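DynE7 (Micromonospora chersina, PDB 2XEM) is a hot-dog fold thioesterase of dynemicin biosynthesis that probably releases the polyene chain from the enediyne polyketide synthase. Local coordinates at residues A69-E74 with L111-R116; V81-M86 with M97-V102. All blocks are in the same frame, centred on the assembly; numbering follows the deposited sequence. Where two conformers were deposited one is given.

In the fold
From the N terminus, strand 11-16, which later lies against strand 80-91, leads to helices 32-48 and 50-55. Strand 60-71 then runs into the 69-74 end that forms one side of interaction 1; its partner, 111-116, comes only after the next two strands. Those two, 80-91 and 94-105, turn back on each other as a beta hairpin, and interaction 2 pairs them at 81-86 and 97-102. Interaction 2 thus lies wholly within the longer loop that interaction 1 closes. The two meet through Leu-112 N to Tyr-101 O and Gly-115 N to Phe-99 O, each 2.8 Å and probably hydrogen-bonded. Together they join four consecutive strands of one antiparallel sheet beside helix 32-48.

Interaction 1: residues A69-E74 with L111-R116; sequences ADFYAE and LLAQGR
The ring of Tyr-72 has the carbonyl O of Asp-70 over one face, displaced toward the rim, and Gln-114 at its edge, with CG in the ring plane and OE1 near it. CD2 of Leu-111 approaches the same ring obliquely, 3.8 Å from Tyr-72 CE2, the two side chains lying alongside and pointing the same way. Ring and Gln-114 amide planes stand 59° apart. Tyr-72 OH donates to Gln-114 OE1 at 2.8 Å, in the amide plane and on a lone pair. With CG anti to its own carbonyl carbon (chi1 -71°) and an extended chain beyond, Gln-114 carries the amide to this hydroxyl, while NE2 bonds Asp-100 on strand 94-105. Cutting Gln-114 back to an alanine would probably leave the Tyr-72 hydroxyl and Asp-100 OD1 without these amide partners and let the ring turn more freely.

The backbones form an antiparallel ladder of the hot-dog sheet: Asp-70 and Gln-114 are a hydrogen-bonded pair, flanked by the non-hydrogen-bonded pairs Ala-69 with Gly-115 and Phe-71 with Ala-113. Ala-69 and Asp-70 also pair with a strand of the second subunit, so the sheet continues across the interface. On the other edge of 111-116, Leu-112 and Ala-113 both face Tyr-101 in a classic beta bulge.

Beyond the strand end at Phe-71, Leu-112 O accepts two N-H groups from one face of its carbonyl plane: Tyr-72 N at 2.7 Å and Ala-73 N at 3.0 Å. At the far end Asp-70 OD2 and Arg-116 NH1 stand 4.5 Å apart, too far for a direct salt bridge. One water joins them, donating to Asp-70 OD2 at 2.6 Å and accepting from Arg-116 NH1 at 2.9 Å, in the guanidinium plane.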
loop_
_atom_site.group_PDB
_atom_site.type_symbol
_atom_site.label_atom_id
_atom_site.label_comp_id
_atom_site.label_asym_id
_atom_site.label_seq_id
_atom_site.Cartn_x
_atom_site.Cartn_y
_atom_site.Cartn_z
ATOM N N ALA D 69 0.637 17.809 1.501
ATOM C CA ALA D 69 -0.218 17.587 2.664
ATOM C C ALA D 69 0.356 18.281 3.879
ATOM O O ALA D 69 1.574 18.346 4.024
ATOM C CB ALA D 69 -0.406 16.093 2.943
ATOM N N ASP D 70 -0.528 18.886 4.706
ATOM C CA ASP D 70 -0.218 19.429 6.035
ATOM C C ASP D 70 -0.985 18.606 7.056
ATOM O O ASP D 70 -2.193 18.424 6.890
ATOM C CB ASP D 70 -0.662 20.900 6.126
ATOM C CG ASP D 70 0.203 21.814 5.288
ATOM O OD1 ASP D 70 1.355 22.067 5.685
ATOM O OD2 ASP D 70 -0.272 22.279 4.237
ATOM N N PHE D 71 -0.321 18.130 8.095
ATOM C CA PHE D 71 -0.932 17.206 9.078
ATOM C C PHE D 71 -1.141 17.922 10.414
ATOM O O PHE D 71 -0.224 18.596 10.892
ATOM C CB PHE D 71 -0.055 15.941 9.263
ATOM C CG PHE D 71 0.264 15.253 7.948
ATOM C CD1 PHE D 71 -0.615 14.319 7.402
ATOM C CD2 PHE D 71 1.424 15.575 7.234
ATOM C CE1 PHE D 71 -0.333 13.690 6.185
ATOM C CE2 PHE D 71 1.711 14.941 6.012
ATOM C CZ PHE D 71 0.829 13.991 5.502
ATOM N N TYR D 72 -2.351 17.809 10.990
ATOM C CA TYR D 72 -2.716 18.577 12.194
ATOM C C TYR D 72 -3.039 17.695 13.400
ATOM O O TYR D 72 -2.670 18.027 14.515
ATOM C CB TYR D 72 -3.877 19.561 11.918
ATOM C CG TYR D 72 -3.661 20.469 10.721
ATOM C CD1 TYR D 72 -2.514 21.258 10.608
ATOM C CD2 TYR D 72 -4.613 20.562 9.715
ATOM C CE1 TYR D 72 -2.315 22.101 9.501
ATOM C CE2 TYR D 72 -4.430 21.403 8.617
ATOM C CZ TYR D 72 -3.282 22.165 8.509
ATOM O OH TYR D 72 -3.136 22.991 7.422
ATOM N N ALA D 73 -3.758 16.608 13.185
ATOM C CA ALA D 73 -4.164 15.696 14.252
ATOM C C ALA D 73 -4.117 14.271 13.725
ATOM O O ALA D 73 -4.390 14.053 12.545
ATOM C CB ALA D 73 -5.574 16.046 14.731
ATOM N N GLU D 74 -3.805 13.319 14.594
ATOM C CA GLU D 74 -3.676 11.908 14.226
ATOM C C GLU D 74 -5.019 11.242 13.860
ATOM O O GLU D 74 -6.042 11.493 14.507
ATOM C CB GLU D 74 -2.954 11.144 15.345
ATOM C CG GLU D 74 -1.466 11.465 15.377
ATOM C CD GLU D 74 -0.702 11.081 16.626
ATOM O OE1 GLU D 74 0.163 11.881 17.053
ATOM O OE2 GLU D 74 -0.942 9.975 17.163
ATOM N N LEU D 111 -10.491 18.351 11.960
ATOM C CA LEU D 111 -9.618 18.516 10.801
ATOM C C LEU D 111 -8.293 17.790 11.060
ATOM O O LEU D 111 -7.482 18.229 11.874
ATOM C CB LEU D 111 -9.382 20.021 10.492
ATOM C CG LEU D 111 -8.572 20.335 9.220
ATOM C CD1 LEU D 111 -9.336 19.935 7.962
ATOM C CD2 LEU D 111 -8.172 21.814 9.168
ATOM N N LEU D 112 -8.085 16.669 10.384
ATOM C CA LEU D 112 -6.868 15.861 10.548
ATOM C C LEU D 112 -5.717 16.446 9.794
ATOM O O LEU D 112 -4.586 16.403 10.263
ATOM C CB LEU D 112 -7.103 14.410 10.071
ATOM C CG LEU D 112 -8.164 13.581 10.844
ATOM C CD1 LEU D 112 -8.198 12.135 10.346
ATOM C CD2 LEU D 112 -7.928 13.606 12.344
ATOM N N ALA D 113 -6.009 17.018 8.620
ATOM C CA ALA D 113 -5.018 17.346 7.612
ATOM C C ALA D 113 -5.651 18.179 6.531
ATOM O O ALA D 113 -6.887 18.230 6.409
ATOM C CB ALA D 113 -4.459 16.063 6.991
ATOM N N GLN D 114 -4.798 18.865 5.750
ATOM C CA GLN D 114 -5.222 19.478 4.490
ATOM C C GLN D 114 -4.234 19.071 3.409
ATOM O O GLN D 114 -3.119 18.644 3.715
ATOM C CB GLN D 114 -5.341 21.006 4.601
ATOM C CG GLN D 114 -6.538 21.460 5.466
ATOM C CD GLN D 114 -6.554 22.937 5.670
ATOM O OE1 GLN D 114 -5.581 23.533 6.114
ATOM N NE2 GLN D 114 -7.672 23.568 5.353
ATOM N N GLY D 115 -4.662 19.163 2.160
ATOM C CA GLY D 115 -3.791 18.813 1.053
ATOM C C GLY D 115 -4.092 19.560 -0.214
ATOM O O GLY D 115 -5.097 20.279 -0.312
ATOM N N ARG D 116 -3.208 19.381 -1.202
ATOM C CA ARG D 116 -3.360 19.988 -2.519
ATOM C C ARG D 116 -2.714 19.069 -3.516
ATOM O O ARG D 116 -1.742 18.389 -3.183
ATOM C CB ARG D 116 -2.626 21.354 -2.619
ATOM C CG ARG D 116 -3.171 22.478 -1.794
ATOM C CD ARG D 116 -2.432 23.799 -2.103
ATOM N NE ARG D 116 -0.955 23.694 -2.072
ATOM C CZ ARG D 116 -0.198 23.853 -0.991
ATOM N NH1 ARG D 116 -0.754 24.083 0.194
ATOM N NH2 ARG D 116 1.121 23.798 -1.085
HETATM O O HOH W 1 0.274 24.413 2.883
#

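Interaction 2: residues V81-M86 with M97-V102; sequences VEVRMM and MSFDYV
Glu-82 OE1 takes two bonds from Arg-84, from NE and NH2, each 2.9 Å; NE arrives nearly along the C-O axis and NH2 from above the carboxylate plane. This side-on salt bridge within strand 80-91 helps hold the guanidinium flat over Val-102 of the opposite strand; Val-102 CG2 lies over one face, offset toward the rim, 3.7 Å from Arg-84 NH1. The two strands make an antiparallel beta hairpin in the hot-dog sheet, with Glu-82/Val-102, Arg-84/Asp-100 and Met-86/Ser-98 as hydrogen-bonded pairs.

Their other side faces helix 32-48. There Val-83 meets two rings obliquely, CG1 at Phe-99 CD1 and CG2 at Tyr-101 CD1. Met-85, its CG anti to the backbone N (chi1 -169°), runs alongside Phe-99, bringing CG to 3.5 Å from Phe-99 CE1. Met-85 SD makes an oblique Met-aromatic contact with Phe-99, 4.7 Å from its ring centroid, and SD of Met-97 lies 3.6 Å from Met-85 SD. Tyr-101 OH is bonded to the backbone O of Tyr-33 and to Gln-37.

Asp-100 uses OD1 for Gln-114, and its OD2 accepts from a water at 2.8 Å that in turn accepts from Arg-84 NH1 at 2.9 Å.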
loop_
_atom_site.group_PDB
_atom_site.type_symbol
_atom_site.label_atom_id
_atom_site.label_comp_id
_atom_site.label_asym_id
_atom_site.label_seq_id
_atom_site.Cartn_x
_atom_site.Cartn_y
_atom_site.Cartn_z
ATOM N N VAL D 81 -13.403 9.212 7.800
ATOM C CA VAL D 81 -12.765 10.444 7.342
ATOM C C VAL D 81 -13.475 10.909 6.090
ATOM O O VAL D 81 -13.659 10.121 5.166
ATOM C CB VAL D 81 -11.233 10.281 7.102
ATOM C CG1 VAL D 81 -10.592 11.604 6.621
ATOM C CG2 VAL D 81 -10.526 9.743 8.347
ATOM N N GLU D 82 -13.906 12.181 6.081
ATOM C CA GLU D 82 -14.384 12.797 4.852
ATOM C C GLU D 82 -13.224 13.510 4.172
ATOM O O GLU D 82 -12.599 14.387 4.768
ATOM C CB GLU D 82 -15.495 13.769 5.141
ATOM C CG GLU D 82 -16.772 13.079 5.517
ATOM C CD GLU D 82 -17.932 14.037 5.671
ATOM O OE1 GLU D 82 -17.743 15.272 5.552
ATOM O OE2 GLU D 82 -19.043 13.535 5.932
ATOM N N VAL D 83 -12.895 13.064 2.959
ATOM C CA VAL D 83 -11.891 13.710 2.121
ATOM C C VAL D 83 -12.676 14.704 1.250
ATOM O O VAL D 83 -13.358 14.308 0.313
ATOM C CB VAL D 83 -11.051 12.693 1.301
ATOM C CG1 VAL D 83 -9.948 13.419 0.508
ATOM C CG2 VAL D 83 -10.435 11.623 2.220
ATOM N N ARG D 84 -12.638 15.985 1.639
ATOM C CA ARG D 84 -13.443 17.022 1.020
ATOM C C ARG D 84 -12.623 17.751 -0.019
ATOM O O ARG D 84 -11.645 18.407 0.319
ATOM C CB ARG D 84 -13.981 17.981 2.091
ATOM C CG ARG D 84 -14.791 17.263 3.157
ATOM C CD ARG D 84 -15.214 18.245 4.201
ATOM N NE ARG D 84 -16.043 17.624 5.231
ATOM C CZ ARG D 84 -16.426 18.239 6.343
ATOM N NH1 ARG D 84 -16.052 19.494 6.580
ATOM N NH2 ARG D 84 -17.176 17.607 7.229
ATOM N N MET D 85 -13.013 17.627 -1.288
ATOM C CA MET D 85 -12.266 18.174 -2.410
ATOM C C MET D 85 -12.881 19.460 -2.969
ATOM O O MET D 85 -14.096 19.558 -3.151
ATOM C CB MET D 85 -12.130 17.130 -3.516
ATOM C CG MET D 85 -11.155 17.519 -4.607
ATOM S SD MET D 85 -10.998 16.206 -5.837
ATOM C CE MET D 85 -12.659 16.350 -6.647
ATOM N N MET D 86 -12.024 20.426 -3.290
ATOM C CA MET D 86 -12.429 21.647 -3.996
ATOM C C MET D 86 -11.508 21.942 -5.159
ATOM O O MET D 86 -10.324 21.613 -5.101
ATOM C CB MET D 86 -12.432 22.834 -3.030
ATOM C CG MET D 86 -13.498 22.689 -1.969
ATOM S SD MET D 86 -13.997 24.174 -1.177
ATOM C CE MET D 86 -15.078 24.879 -2.459
ATOM N N MET D 97 -6.450 21.058 -7.321
ATOM C CA MET D 97 -7.478 20.683 -6.344
ATOM C C MET D 97 -6.923 20.848 -4.953
ATOM O O MET D 97 -5.719 20.681 -4.770
ATOM C CB MET D 97 -7.859 19.200 -6.512
ATOM C CG MET D 97 -8.666 18.917 -7.759
ATOM S SD MET D 97 -8.529 17.173 -8.213
ATOM C CE MET D 97 -6.816 17.179 -8.937
ATOM N N SER D 98 -7.788 21.178 -3.981
ATOM C CA SER D 98 -7.450 21.207 -2.556
ATOM C C SER D 98 -8.352 20.274 -1.757
ATOM O O SER D 98 -9.443 19.923 -2.209
ATOM C CB SER D 98 -7.495 22.630 -1.992
ATOM O OG SER D 98 -8.770 23.213 -2.214
ATOM N N PHE D 99 -7.860 19.829 -0.587
ATOM C CA PHE D 99 -8.490 18.768 0.213
ATOM C C PHE D 99 -8.454 19.139 1.673
ATOM O O PHE D 99 -7.419 19.598 2.153
ATOM C CB PHE D 99 -7.794 17.409 0.015
ATOM C CG PHE D 99 -7.650 16.945 -1.417
ATOM C CD1 PHE D 99 -8.591 16.092 -1.986
ATOM C CD2 PHE D 99 -6.559 17.341 -2.191
ATOM C CE1 PHE D 99 -8.458 15.665 -3.313
ATOM C CE2 PHE D 99 -6.437 16.921 -3.520
ATOM C CZ PHE D 99 -7.389 16.080 -4.067
ATOM N N ASP D 100 -9.608 19.007 2.352
ATOM C CA ASP D 100 -9.696 18.960 3.797
ATOM C C ASP D 100 -9.944 17.511 4.183
ATOM O O ASP D 100 -10.759 16.845 3.548
ATOM C CB ASP D 100 -10.862 19.819 4.314
ATOM C CG ASP D 100 -10.618 21.325 4.371
ATOM O OD1 ASP D 100 -9.482 21.768 4.069
ATOM O OD2 ASP D 100 -11.545 22.051 4.761
ATOM N N TYR D 101 -9.234 17.011 5.208
ATOM C CA TYR D 101 -9.471 15.643 5.693
ATOM C C TYR D 101 -10.089 15.778 7.061
ATOM O O TYR D 101 -9.409 16.167 8.012
ATOM C CB TYR D 101 -8.175 14.843 5.815
ATOM C CG TYR D 101 -7.342 14.737 4.560
ATOM C CD1 TYR D 101 -7.271 13.545 3.855
ATOM C CD2 TYR D 101 -6.532 15.798 4.140
ATOM C CE1 TYR D 101 -6.419 13.403 2.763
ATOM C CE2 TYR D 101 -5.695 15.676 3.032
ATOM C CZ TYR D 101 -5.624 14.468 2.365
ATOM O OH TYR D 101 -4.731 14.298 1.346
ATOM N N VAL D 102 -11.383 15.488 7.148
ATOM C CA VAL D 102 -12.149 15.717 8.366
ATOM C C VAL D 102 -12.615 14.383 8.949
ATOM O O VAL D 102 -13.371 13.657 8.289
ATOM C CB VAL D 102 -13.320 16.712 8.122
ATOM C CG1 VAL D 102 -14.093 16.987 9.418
ATOM C CG2 VAL D 102 -12.805 18.029 7.508
HETATM O O HOH W 2 -14.210 21.355 5.274
#